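Local coordinates for protein putative lipase/esterase (Lactobacillus plantarum WCFS1, PDB 3BXP) that probably hydrolyses carboxylic esters, as a putative lipase/esterase of the alpha/beta-hydrolase superfamily whose natural substrate is not established, at residues 110-115 with 150-155; 36-41 with 64-69; 123-128 with 181-186; 16-21 with 91-96. One frame throughout, in Å; residues are numbered along the deposited sequence.

Contact 1. Residues 110-115 with 150-155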
loop_
_atom_site.group_PDB
_atom_site.type_symbol
_atom_site.label_atom_id
_atom_site.label_comp_id
_atom_site.label_asym_id
_atom_site.label_seq_id
_atom_site.Cartn_x
_atom_site.Cartn_y
_atom_site.Cartn_z
ATOM N N ARG B 110 -22.929 6.533 -8.025
ATOM C CA ARG B 110 -21.594 6.040 -8.367
ATOM C C ARG B 110 -20.720 7.173 -8.959
ATOM O O ARG B 110 -20.093 7.041 -10.018
ATOM C CB ARG B 110 -21.710 4.831 -9.324
ATOM C CG ARG B 110 -22.380 3.660 -8.666
ATOM C CD ARG B 110 -22.410 2.425 -9.531
ATOM N NE ARG B 110 -22.825 1.265 -8.722
ATOM C CZ ARG B 110 -24.080 0.962 -8.439
ATOM N NH1 ARG B 110 -25.085 1.715 -8.880
ATOM N NH2 ARG B 110 -24.357 -0.096 -7.695
ATOM N N ILE B 111 -20.639 8.252 -8.178
ATOM C CA ILE B 111 -19.767 9.370 -8.444
ATOM C C ILE B 111 -18.480 9.105 -7.641
ATOM O O ILE B 111 -18.489 8.966 -6.414
ATOM C CB ILE B 111 -20.423 10.724 -8.005
ATOM C CG1 ILE B 111 -21.741 10.982 -8.773
ATOM C CG2 ILE B 111 -19.463 11.935 -8.160
ATOM C CD1 ILE B 111 -22.503 12.177 -8.242
ATOM N N ILE B 112 -17.365 9.095 -8.351
ATOM C CA ILE B 112 -16.057 8.820 -7.793
ATOM C C ILE B 112 -15.172 10.078 -7.986
ATOM O O ILE B 112 -15.164 10.692 -9.072
ATOM C CB ILE B 112 -15.403 7.660 -8.569
ATOM C CG1 ILE B 112 -16.312 6.415 -8.594
ATOM C CG2 ILE B 112 -14.053 7.280 -7.914
ATOM C CD1 ILE B 112 -16.148 5.626 -9.850
ATOM N N LEU B 113 -14.543 10.571 -6.932
ATOM C CA LEU B 113 -13.618 11.703 -7.062
ATOM C C LEU B 113 -12.194 11.181 -7.116
ATOM O O LEU B 113 -11.839 10.304 -6.372
ATOM C CB LEU B 113 -13.699 12.603 -5.826
ATOM C CG LEU B 113 -15.095 12.950 -5.342
ATOM C CD1 LEU B 113 -15.025 13.909 -4.106
ATOM C CD2 LEU B 113 -15.904 13.507 -6.513
ATOM N N ALA B 114 -11.411 11.695 -8.045
ATOM C CA ALA B 114 -10.004 11.273 -8.166
ATOM C C ALA B 114 -9.149 12.529 -8.148
ATOM O O ALA B 114 -9.418 13.478 -8.906
ATOM C CB ALA B 114 -9.781 10.500 -9.436
ATOM N N GLY B 115 -8.135 12.550 -7.283
ATOM C CA GLY B 115 -7.258 13.711 -7.159
ATOM C C GLY B 115 -5.805 13.259 -7.241
ATOM O O GLY B 115 -5.447 12.194 -6.744
ATOM N N ALA B 150 -17.013 7.421 -3.314
ATOM C CA ALA B 150 -15.600 6.973 -3.097
ATOM C C ALA B 150 -14.628 7.949 -3.701
ATOM O O ALA B 150 -14.994 8.807 -4.501
ATOM C CB ALA B 150 -15.343 5.589 -3.706
ATOM N N ILE B 151 -13.363 7.760 -3.358
ATOM C CA ILE B 151 -12.297 8.622 -3.881
ATOM C C ILE B 151 -11.127 7.744 -4.295
ATOM O O ILE B 151 -10.969 6.613 -3.819
ATOM C CB ILE B 151 -11.820 9.772 -2.850
ATOM C CG1 ILE B 151 -10.962 9.237 -1.687
ATOM C CG2 ILE B 151 -13.034 10.574 -2.359
ATOM C CD1 ILE B 151 -10.352 10.332 -0.778
ATOM N N ILE B 152 -10.355 8.295 -5.206
ATOM C CA ILE B 152 -9.076 7.721 -5.657
ATOM C C ILE B 152 -8.064 8.834 -5.492
ATOM O O ILE B 152 -8.346 9.976 -5.868
ATOM C CB ILE B 152 -9.130 7.288 -7.165
ATOM C CG1 ILE B 152 -10.006 6.036 -7.354
ATOM C CG2 ILE B 152 -7.716 7.016 -7.686
ATOM C CD1 ILE B 152 -10.310 5.706 -8.810
ATOM N N LEU B 153 -6.931 8.499 -4.873
ATOM C CA LEU B 153 -5.846 9.456 -4.679
ATOM C C LEU B 153 -4.555 8.931 -5.229
ATOM O O LEU B 153 -4.112 7.845 -4.857
ATOM C CB LEU B 153 -5.646 9.810 -3.187
ATOM C CG LEU B 153 -6.843 10.412 -2.432
ATOM C CD1 LEU B 153 -6.502 10.534 -0.944
ATOM C CD2 LEU B 153 -7.135 11.803 -3.039
ATOM N N GLY B 154 -3.957 9.686 -6.150
ATOM C CA GLY B 154 -2.597 9.358 -6.651
ATOM C C GLY B 154 -1.600 10.411 -6.228
ATOM O O GLY B 154 -1.827 11.623 -6.425
ATOM N N TYR B 155 -0.514 9.951 -5.632
ATOM C CA TYR B 155 0.495 10.828 -5.076
ATOM C C TYR B 155 -0.134 12.120 -4.498
ATOM O O TYR B 155 0.306 13.214 -4.837
ATOM C CB TYR B 155 1.573 11.164 -6.129
ATOM C CG TYR B 155 1.090 11.444 -7.532
ATOM C CD1 TYR B 155 0.703 10.429 -8.356
ATOM C CD2 TYR B 155 1.056 12.721 -8.036
ATOM C CE1 TYR B 155 0.299 10.671 -9.668
ATOM C CE2 TYR B 155 0.636 12.993 -9.338
ATOM C CZ TYR B 155 0.253 11.977 -10.134
ATOM O OH TYR B 155 -0.132 12.217 -11.424
#

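Contact 2. Residues 36-41 with 64-69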
loop_
_atom_site.group_PDB
_atom_site.type_symbol
_atom_site.label_atom_id
_atom_site.label_comp_id
_atom_site.label_asym_id
_atom_site.label_seq_id
_atom_site.Cartn_x
_atom_site.Cartn_y
_atom_site.Cartn_z
ATOM N N PRO B 36 -21.315 5.080 -14.167
ATOM C CA PRO B 36 -20.591 5.822 -13.154
ATOM C C PRO B 36 -19.799 6.969 -13.751
ATOM O O PRO B 36 -19.584 7.060 -14.953
ATOM C CB PRO B 36 -19.583 4.779 -12.554
ATOM C CG PRO B 36 -20.006 3.454 -13.058
ATOM C CD PRO B 36 -20.748 3.737 -14.376
ATOM N N ILE B 37 -19.348 7.877 -12.898
ATOM C CA ILE B 37 -18.623 9.058 -13.383
ATOM C C ILE B 37 -17.487 9.395 -12.422
ATOM O O ILE B 37 -17.645 9.371 -11.182
ATOM C CB ILE B 37 -19.618 10.293 -13.540
ATOM C CG1 ILE B 37 -18.928 11.588 -14.030
ATOM C CG2 ILE B 37 -20.324 10.647 -12.214
ATOM C CD1 ILE B 37 -19.825 12.470 -14.844
HETATM N N MSE B 38 -16.359 9.703 -12.999
HETATM C CA MSE B 38 -15.177 10.103 -12.226
HETATM C C MSE B 38 -14.903 11.560 -12.471
HETATM O O MSE B 38 -14.676 11.978 -13.590
HETATM C CB MSE B 38 -13.931 9.313 -12.632
HETATM C CG MSE B 38 -12.793 9.615 -11.760
HETATM SE SE MSE B 38 -11.281 8.434 -12.133
HETATM C CE MSE B 38 -12.106 6.727 -11.616
ATOM N N ILE B 39 -14.817 12.301 -11.380
ATOM C CA ILE B 39 -14.392 13.714 -11.400
ATOM C C ILE B 39 -12.926 13.831 -10.999
ATOM O O ILE B 39 -12.546 13.441 -9.884
ATOM C CB ILE B 39 -15.195 14.562 -10.386
ATOM C CG1 ILE B 39 -16.703 14.513 -10.639
ATOM C CG2 ILE B 39 -14.672 16.047 -10.396
ATOM C CD1 ILE B 39 -17.517 15.165 -9.445
ATOM N N ILE B 40 -12.141 14.365 -11.913
ATOM C CA ILE B 40 -10.660 14.389 -11.789
ATOM C C ILE B 40 -10.207 15.797 -11.401
ATOM O O ILE B 40 -10.506 16.796 -12.120
ATOM C CB ILE B 40 -9.962 13.927 -13.100
ATOM C CG1 ILE B 40 -10.234 12.455 -13.424
ATOM C CG2 ILE B 40 -8.443 14.174 -12.983
ATOM C CD1 ILE B 40 -9.885 12.077 -14.875
ATOM N N CYS B 41 -9.593 15.893 -10.208
ATOM C CA CYS B 41 -8.961 17.104 -9.752
ATOM C C CYS B 41 -7.463 16.945 -10.063
ATOM O O CYS B 41 -6.813 16.138 -9.457
ATOM C CB CYS B 41 -9.209 17.334 -8.252
ATOM S SG CYS B 41 -10.922 17.725 -7.922
ATOM N N ALA B 64 -13.077 1.853 -19.376
ATOM C CA ALA B 64 -13.699 0.907 -18.452
ATOM C C ALA B 64 -15.227 1.038 -18.348
ATOM O O ALA B 64 -15.898 0.219 -17.706
ATOM C CB ALA B 64 -13.080 1.014 -17.034
ATOM N N GLY B 65 -15.781 2.060 -18.982
ATOM C CA GLY B 65 -17.237 2.324 -18.938
ATOM C C GLY B 65 -17.697 3.362 -17.928
ATOM O O GLY B 65 -18.651 3.151 -17.169
HETATM N N MSE B 66 -16.995 4.487 -17.921
HETATM C CA MSE B 66 -17.329 5.600 -17.049
HETATM C C MSE B 66 -17.296 6.909 -17.793
HETATM O O MSE B 66 -16.530 7.098 -18.740
HETATM C CB MSE B 66 -16.322 5.658 -15.912
HETATM C CG MSE B 66 -16.303 4.390 -15.109
HETATM SE SE MSE B 66 -14.981 4.616 -13.666
HETATM C CE MSE B 66 -14.297 6.010 -14.209
ATOM N N HIS B 67 -18.094 7.836 -17.313
ATOM C CA HIS B 67 -17.944 9.232 -17.734
ATOM C C HIS B 67 -16.771 9.852 -16.947
ATOM O O HIS B 67 -16.430 9.336 -15.875
ATOM C CB HIS B 67 -19.157 10.008 -17.336
ATOM C CG HIS B 67 -20.440 9.572 -17.932
ATOM N ND1 HIS B 67 -20.694 9.612 -19.284
ATOM C CD2 HIS B 67 -21.588 9.171 -17.331
ATOM C CE1 HIS B 67 -21.957 9.259 -19.487
ATOM N NE2 HIS B 67 -22.519 8.992 -18.320
ATOM N N THR B 68 -16.175 10.922 -17.489
ATOM C CA THR B 68 -15.221 11.675 -16.689
ATOM C C THR B 68 -15.434 13.145 -16.834
ATOM O O THR B 68 -15.840 13.630 -17.872
ATOM C CB THR B 68 -13.779 11.279 -16.998
ATOM O OG1 THR B 68 -13.421 11.679 -18.325
ATOM C CG2 THR B 68 -13.605 9.780 -16.818
ATOM N N VAL B 69 -15.158 13.867 -15.750
ATOM C CA VAL B 69 -15.201 15.357 -15.767
ATOM C C VAL B 69 -13.898 15.813 -15.154
ATOM O O VAL B 69 -13.504 15.308 -14.100
ATOM C CB VAL B 69 -16.400 15.937 -14.946
ATOM C CG1 VAL B 69 -16.304 17.514 -14.730
ATOM C CG2 VAL B 69 -17.783 15.565 -15.594
#

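Contact 3. Residues 123-128 with 181-186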
loop_
_atom_site.group_PDB
_atom_site.type_symbol
_atom_site.label_atom_id
_atom_site.label_comp_id
_atom_site.label_asym_id
_atom_site.label_seq_id
_atom_site.Cartn_x
_atom_site.Cartn_y
_atom_site.Cartn_z
ATOM N N VAL B 123 -9.516 16.755 -3.079
ATOM C CA VAL B 123 -10.352 15.545 -2.918
ATOM C C VAL B 123 -10.349 14.979 -1.484
ATOM O O VAL B 123 -11.393 14.627 -0.907
ATOM C CB VAL B 123 -9.990 14.480 -4.005
ATOM C CG1 VAL B 123 -10.745 13.172 -3.765
ATOM C CG2 VAL B 123 -10.313 15.048 -5.391
ATOM N N ALA B 124 -9.158 14.843 -0.911
ATOM C CA ALA B 124 -9.018 14.264 0.425
ATOM C C ALA B 124 -9.690 15.170 1.433
ATOM O O ALA B 124 -10.425 14.743 2.337
ATOM C CB ALA B 124 -7.516 14.021 0.749
ATOM N N THR B 125 -9.517 16.464 1.244
ATOM C CA THR B 125 -10.154 17.421 2.160
ATOM C C THR B 125 -11.693 17.352 1.991
ATOM O O THR B 125 -12.444 17.384 2.982
ATOM C CB THR B 125 -9.635 18.830 1.886
ATOM O OG1 THR B 125 -8.205 18.850 2.119
ATOM C CG2 THR B 125 -10.318 19.900 2.801
ATOM N N TYR B 126 -12.149 17.291 0.739
ATOM C CA TYR B 126 -13.573 17.157 0.424
ATOM C C TYR B 126 -14.167 15.928 1.095
ATOM O O TYR B 126 -15.306 15.937 1.669
ATOM C CB TYR B 126 -13.819 17.136 -1.095
ATOM C CG TYR B 126 -15.294 17.388 -1.411
ATOM C CD1 TYR B 126 -15.789 18.687 -1.454
ATOM C CD2 TYR B 126 -16.158 16.345 -1.668
ATOM C CE1 TYR B 126 -17.116 18.928 -1.737
ATOM C CE2 TYR B 126 -17.496 16.581 -1.916
ATOM C CZ TYR B 126 -17.962 17.865 -1.971
ATOM O OH TYR B 126 -19.331 18.057 -2.235
ATOM N N ASN B 127 -13.400 14.855 1.040
ATOM C CA ASN B 127 -13.872 13.576 1.551
ATOM C C ASN B 127 -14.186 13.698 3.050
ATOM O O ASN B 127 -15.121 13.061 3.585
ATOM C CB ASN B 127 -12.875 12.444 1.268
ATOM C CG ASN B 127 -13.515 11.087 1.387
ATOM O OD1 ASN B 127 -14.739 10.950 1.226
ATOM N ND2 ASN B 127 -12.721 10.068 1.710
ATOM N N GLY B 128 -13.421 14.542 3.721
ATOM C CA GLY B 128 -13.611 14.817 5.150
ATOM C C GLY B 128 -14.712 15.795 5.490
ATOM O O GLY B 128 -15.607 15.522 6.256
ATOM N N TRP B 181 -5.461 22.475 6.634
ATOM C CA TRP B 181 -4.060 22.138 6.298
ATOM C C TRP B 181 -3.806 20.651 6.134
ATOM O O TRP B 181 -3.112 20.229 5.194
ATOM C CB TRP B 181 -3.096 22.742 7.316
ATOM C CG TRP B 181 -2.946 24.179 7.126
ATOM C CD1 TRP B 181 -3.395 24.931 6.078
ATOM C CD2 TRP B 181 -2.299 25.091 8.030
ATOM N NE1 TRP B 181 -3.063 26.273 6.277
ATOM C CE2 TRP B 181 -2.383 26.379 7.464
ATOM C CE3 TRP B 181 -1.658 24.933 9.268
ATOM C CZ2 TRP B 181 -1.848 27.501 8.089
ATOM C CZ3 TRP B 181 -1.133 26.050 9.887
ATOM C CH2 TRP B 181 -1.230 27.315 9.295
ATOM N N ALA B 182 -4.332 19.887 7.078
ATOM C CA ALA B 182 -4.061 18.458 7.235
ATOM C C ALA B 182 -5.315 17.645 7.027
ATOM O O ALA B 182 -6.135 17.467 7.939
ATOM C CB ALA B 182 -3.451 18.185 8.605
ATOM N N ALA B 183 -5.481 17.138 5.804
ATOM C CA ALA B 183 -6.677 16.429 5.420
ATOM C C ALA B 183 -6.905 15.158 6.235
ATOM O O ALA B 183 -8.004 14.726 6.429
ATOM C CB ALA B 183 -6.660 16.078 3.924
ATOM N N GLN B 184 -5.846 14.529 6.703
ATOM C CA GLN B 184 -6.018 13.297 7.459
ATOM C C GLN B 184 -6.725 13.587 8.794
ATOM O O GLN B 184 -7.352 12.713 9.403
ATOM C CB GLN B 184 -4.671 12.623 7.676
ATOM C CG GLN B 184 -3.721 13.219 8.703
ATOM C CD GLN B 184 -2.916 14.451 8.251
ATOM O OE1 GLN B 184 -3.241 15.071 7.224
ATOM N NE2 GLN B 184 -1.846 14.789 8.997
ATOM N N ARG B 185 -6.582 14.819 9.265
ATOM C CA ARG B 185 -7.176 15.206 10.533
ATOM C C ARG B 185 -8.693 15.386 10.436
ATOM O O ARG B 185 -9.387 15.523 11.466
ATOM C CB ARG B 185 -6.543 16.460 11.114
ATOM C CG ARG B 185 -5.099 16.280 11.533
ATOM C CD ARG B 185 -4.583 17.571 12.175
ATOM N NE ARG B 185 -3.196 17.465 12.622
ATOM C CZ ARG B 185 -2.820 16.728 13.655
ATOM N NH1 ARG B 185 -3.733 16.024 14.310
ATOM N NH2 ARG B 185 -1.544 16.678 14.024
ATOM N N LEU B 186 -9.216 15.355 9.223
ATOM C CA LEU B 186 -10.650 15.526 8.980
ATOM C C LEU B 186 -11.344 14.191 8.680
ATOM O O LEU B 186 -12.549 14.142 8.377
ATOM C CB LEU B 186 -10.892 16.507 7.828
ATOM C CG LEU B 186 -10.224 17.897 7.949
ATOM C CD1 LEU B 186 -10.477 18.803 6.744
ATOM C CD2 LEU B 186 -10.674 18.584 9.192
HETATM O O HOH W 1 -10.340 14.361 5.004
#

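Contact 4. Residues 16-21 with 91-96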
loop_
_atom_site.group_PDB
_atom_site.type_symbol
_atom_site.label_atom_id
_atom_site.label_comp_id
_atom_site.label_asym_id
_atom_site.label_seq_id
_atom_site.Cartn_x
_atom_site.Cartn_y
_atom_site.Cartn_z
ATOM N N PHE B 16 -14.857 28.830 -12.516
ATOM C CA PHE B 16 -13.909 27.750 -12.752
ATOM C C PHE B 16 -14.297 26.966 -13.976
ATOM O O PHE B 16 -15.477 26.907 -14.343
ATOM C CB PHE B 16 -13.829 26.792 -11.571
ATOM C CG PHE B 16 -15.139 26.132 -11.224
ATOM C CD1 PHE B 16 -16.110 26.830 -10.521
ATOM C CD2 PHE B 16 -15.392 24.801 -11.575
ATOM C CE1 PHE B 16 -17.308 26.244 -10.198
ATOM C CE2 PHE B 16 -16.607 24.225 -11.242
ATOM C CZ PHE B 16 -17.548 24.921 -10.552
ATOM N N GLN B 17 -13.307 26.360 -14.611
ATOM C CA GLN B 17 -13.554 25.606 -15.824
ATOM C C GLN B 17 -13.510 24.105 -15.658
ATOM O O GLN B 17 -12.641 23.517 -15.008
ATOM C CB GLN B 17 -12.621 26.048 -16.927
ATOM C CG GLN B 17 -12.996 27.441 -17.436
ATOM C CD GLN B 17 -11.963 27.981 -18.364
ATOM O OE1 GLN B 17 -10.790 27.641 -18.246
ATOM N NE2 GLN B 17 -12.381 28.833 -19.300
ATOM N N ILE B 18 -14.473 23.491 -16.321
ATOM C CA ILE B 18 -14.571 22.051 -16.333
ATOM C C ILE B 18 -14.652 21.593 -17.786
ATOM O O ILE B 18 -15.107 22.339 -18.670
ATOM C CB ILE B 18 -15.824 21.577 -15.588
ATOM C CG1 ILE B 18 -17.081 21.931 -16.406
ATOM C CG2 ILE B 18 -15.827 22.102 -14.136
ATOM C CD1 ILE B 18 -18.382 21.264 -15.853
ATOM N N THR B 19 -14.221 20.372 -18.037
ATOM C CA THR B 19 -14.520 19.670 -19.300
ATOM C C THR B 19 -15.188 18.359 -18.934
ATOM O O THR B 19 -14.637 17.549 -18.168
ATOM C CB THR B 19 -13.246 19.402 -20.110
ATOM O OG1 THR B 19 -12.644 20.653 -20.448
ATOM C CG2 THR B 19 -13.534 18.629 -21.416
ATOM N N ALA B 20 -16.351 18.123 -19.529
ATOM C CA ALA B 20 -17.039 16.840 -19.388
ATOM C C ALA B 20 -16.841 15.971 -20.609
ATOM O O ALA B 20 -16.880 16.416 -21.746
ATOM C CB ALA B 20 -18.529 17.021 -19.139
ATOM N N TYR B 21 -16.561 14.729 -20.314
ATOM C CA TYR B 21 -16.434 13.711 -21.357
ATOM C C TYR B 21 -17.523 12.676 -21.123
ATOM O O TYR B 21 -17.422 11.833 -20.223
ATOM C CB TYR B 21 -15.074 13.065 -21.263
ATOM C CG TYR B 21 -13.924 14.022 -21.389
ATOM C CD1 TYR B 21 -13.438 14.396 -22.637
ATOM C CD2 TYR B 21 -13.338 14.557 -20.267
ATOM C CE1 TYR B 21 -12.365 15.261 -22.739
ATOM C CE2 TYR B 21 -12.246 15.430 -20.372
ATOM C CZ TYR B 21 -11.778 15.758 -21.618
ATOM O OH TYR B 21 -10.708 16.610 -21.703
ATOM N N GLY B 91 -18.054 20.817 -4.870
ATOM C CA GLY B 91 -19.472 20.650 -4.572
ATOM C C GLY B 91 -20.413 21.104 -5.693
ATOM O O GLY B 91 -21.437 20.439 -5.980
ATOM N N ALA B 92 -20.118 22.276 -6.263
ATOM C CA ALA B 92 -20.885 22.822 -7.376
ATOM C C ALA B 92 -20.798 21.912 -8.623
ATOM O O ALA B 92 -21.743 21.825 -9.396
ATOM C CB ALA B 92 -20.444 24.251 -7.699
ATOM N N THR B 93 -19.665 21.235 -8.793
ATOM C CA THR B 93 -19.438 20.362 -9.966
ATOM C C THR B 93 -20.251 19.068 -9.807
ATOM O O THR B 93 -20.845 18.522 -10.785
ATOM C CB THR B 93 -17.919 20.068 -10.161
ATOM O OG1 THR B 93 -17.189 21.293 -10.282
ATOM C CG2 THR B 93 -17.672 19.203 -11.395
ATOM N N ILE B 94 -20.222 18.537 -8.604
ATOM C CA ILE B 94 -21.052 17.393 -8.283
ATOM C C ILE B 94 -22.540 17.760 -8.522
ATOM O O ILE B 94 -23.297 17.013 -9.176
ATOM C CB ILE B 94 -20.843 16.904 -6.837
ATOM C CG1 ILE B 94 -19.427 16.272 -6.669
ATOM C CG2 ILE B 94 -21.925 15.909 -6.478
ATOM C CD1 ILE B 94 -18.975 16.102 -5.187
ATOM N N ASP B 95 -22.955 18.913 -8.027
ATOM C CA ASP B 95 -24.326 19.384 -8.283
ATOM C C ASP B 95 -24.623 19.495 -9.775
ATOM O O ASP B 95 -25.596 18.957 -10.302
ATOM C CB ASP B 95 -24.495 20.731 -7.605
ATOM C CG ASP B 95 -25.910 21.255 -7.652
ATOM O OD1 ASP B 95 -26.344 21.557 -8.747
ATOM O OD2 ASP B 95 -26.553 21.432 -6.610
ATOM N N TRP B 96 -23.709 20.126 -10.500
ATOM C CA TRP B 96 -23.910 20.250 -11.948
ATOM C C TRP B 96 -24.084 18.878 -12.633
ATOM O O TRP B 96 -24.988 18.657 -13.447
ATOM C CB TRP B 96 -22.774 21.063 -12.574
ATOM C CG TRP B 96 -22.957 21.258 -14.035
ATOM C CD1 TRP B 96 -23.777 22.179 -14.665
ATOM C CD2 TRP B 96 -22.305 20.518 -15.083
ATOM N NE1 TRP B 96 -23.653 22.040 -16.036
ATOM C CE2 TRP B 96 -22.769 21.031 -16.309
ATOM C CE3 TRP B 96 -21.357 19.473 -15.096
ATOM C CZ2 TRP B 96 -22.316 20.530 -17.546
ATOM C CZ3 TRP B 96 -20.928 18.976 -16.327
ATOM C CH2 TRP B 96 -21.410 19.513 -17.525
#

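Contact 1. Residues 110-115 with 150-155
Leu-113 and Ala-114 pair with Ile-151 and Ile-152 as neighbours in a parallel sheet. The two strands run at 18° to each other. Four backbone hydrogen bonds form the ladder between them. Leu-113 N donates to Ala-150 O, and Leu-113 O accepts from Ile-152 N at 2.8 Å. Gly-115 repeats the pattern: its N reaches Ile-152 O at 2.9 Å and its O takes the N-H of Gly-154. The close part lies in the middle, where Ile-151 CA comes within 3.0 Å of Leu-113 O in a CA-H...O contact. On one face CB of Ala-114 rests 4.0 Å from CB of Ile-152. CD1 of Ile-152 reaches back to CG2 of Ile-112, 4.2 Å away. On the other face CG2 of Ile-151 meets CB of Leu-113 at 4.1 Å. A chi1 of 74° in Ile-151 turns the longer branch away from Leu-113 and toward helix 118-129. The pairing is looser at the start. Ala-150 N is 3.8 Å from Ile-111 O and is buried without a polar partner. Further out, the partly exposed Arg-110 turns away to a salt bridge with Asp-107. Gly-115 is the first glycine of a GxSxG sequence. Strand 110-116 leads into the probable nucleophile elbow, with 150-154 beside it in the central parallel sheet, as in alpha/beta-hydrolases.

Contact 2. Residues 36-41 with 64-69
Ile-37 lays its CD1 against CB of His-67 at 3.6 Å. The same methyl touches CG2 of Val-69 at 3.8 Å, so one branch spans two residues of the facing strand. It gets there because CG1 points directly away from the backbone N (chi1 179°). The imidazole of His-67 is held elsewhere: ND1 bonds to Leu-23 N and NE2 to His-105 O. Two anchors of this kind should fix the rotation of the ring. Between the strands, four hydrogen bonds join the parallel backbones. His-67 N donates to Pro-36 O, and Met-38 N to His-67 O. Val-69 N then bonds to Met-38 O, and Ile-40 N to Val-69 O at 2.7 Å, the shortest of the four. Met-38 lies on the other face, and Met-66 reaches it from the loop before the strand. Both are selenomethionines, and their ends meet: SE of Met-66 is 4.1 Å from CE of Met-38. The terminal methyl of Met-66 is doubtfully placed. Pro-36 closes the end of the pair, with its CD 3.5 Å from Gly-65 O. Gly-65 leaves the preceding helix with a positive phi of 98°. The pair belongs to a beta-alpha-beta unit: strand 35-41, helix 54-63, strand 67-72. Helix 54-63 covers the Met-38 face, where Met-61 touches both Met-38 and Met-66. Ile-39 and Val-69 meet Ile-97 of helix 85-99 on the opposite face, and strands 110-116 and 16-23 flank the pair in the sheet.

Contact 3. Residues 123-128 with 181-186
Thr-125 of helix 118-129 faces Ala-183 and Leu-186, which lie on a short 3-10 turn. In the alpha/beta-hydrolase fold the helix that follows the probable nucleophile elbow packs on the central sheet. Here the segment before strand 194-199 rests against that helix. From CB, the side chain of Thr-125 forks into two branches. With chi1 at -61°, OG1 is turned back toward the preceding turn of the helix. It touches CB of Ala-183 at 3.7 Å, while its hydrogen bond goes back along the helix to His-121 O. CG2 takes the other branch and meets CD1 of Leu-186 at 4.1 Å. The two side chains cross at a slant. One turn along the same helix, the backbones come close at Gly-128: its CA is 3.5 Å from Leu-186 O. Ala-124 adds a methyl contact, with its CB 3.9 Å from CB of Ala-183. No direct hydrogen bond joins the two segments. Just before the 3-10 segment, Trp-181 O accepts a hydrogen bond from His-121 NE2, a second tie to helix 118-129. Polar contact between the segments is left to one water. It donates to both carbonyls, with Ala-124 O at 2.7 Å and Ala-183 O at 2.8 Å.

Contact 4. Residues 16-21 with 91-96
Ile-18 supplies the CH-pi contact between strand 16-21 and helix 91-96. Its CD1 lies over one face of the Trp-96 indole, 3.7 Å from the centroid of the six-membered ring. The approach is 23° off the ring normal, with the methyl displaced toward the rim. A chi1 of 71° swings CG1 of Ile-18 toward the helix and brings CD1 onto the ring. Apolar contacts come next. CB of Ala-20 reaches the edge of the same indole, near its plane, at 4.1 Å from CH2. The ring is thus met at face and edge from one strand. At the start of the strand segment, CZ of Phe-16 meets CB of Ala-92 at 4.1 Å. The one polar atom in close touch is the hydroxyl of Thr-93. Its OG1 sits 3.1 Å from CE2 of Phe-16, obliquely to the ring. That hydroxyl is already bonded to Gln-89 O within its own helix. No hydrogen bond crosses between the two segments. Strand and helix are therefore joined here by apolar and aromatic contacts and by shape, with no hydrogen bond between them to direct the fit.

From the N terminus, strand 16-21 comes first and its partner, helix 91-96, lies 70 residues on, so contact 4 closes a long loop. Contact 2 lies wholly within that loop, pairing 36-41 with 64-69. Contact 1 opens only after contact 4 has closed. Contacts 1 and 3 cross, because segment 123-128 falls between 110-115 and 150-155, and 181-186 comes last. Contacts 1 and 2 build the middle of one sheet, joined where strand 110-116 lies beside 35-41. Contact 4 ties the sheet's N-terminal side to helix 85-99. Contact 3 fastens helix 118-129 to the later loop. Val-123 and Tyr-126 of that helix pack on Leu-113, and Val-123 and Asn-127 on Ile-151, linking contact 3 to contact 1.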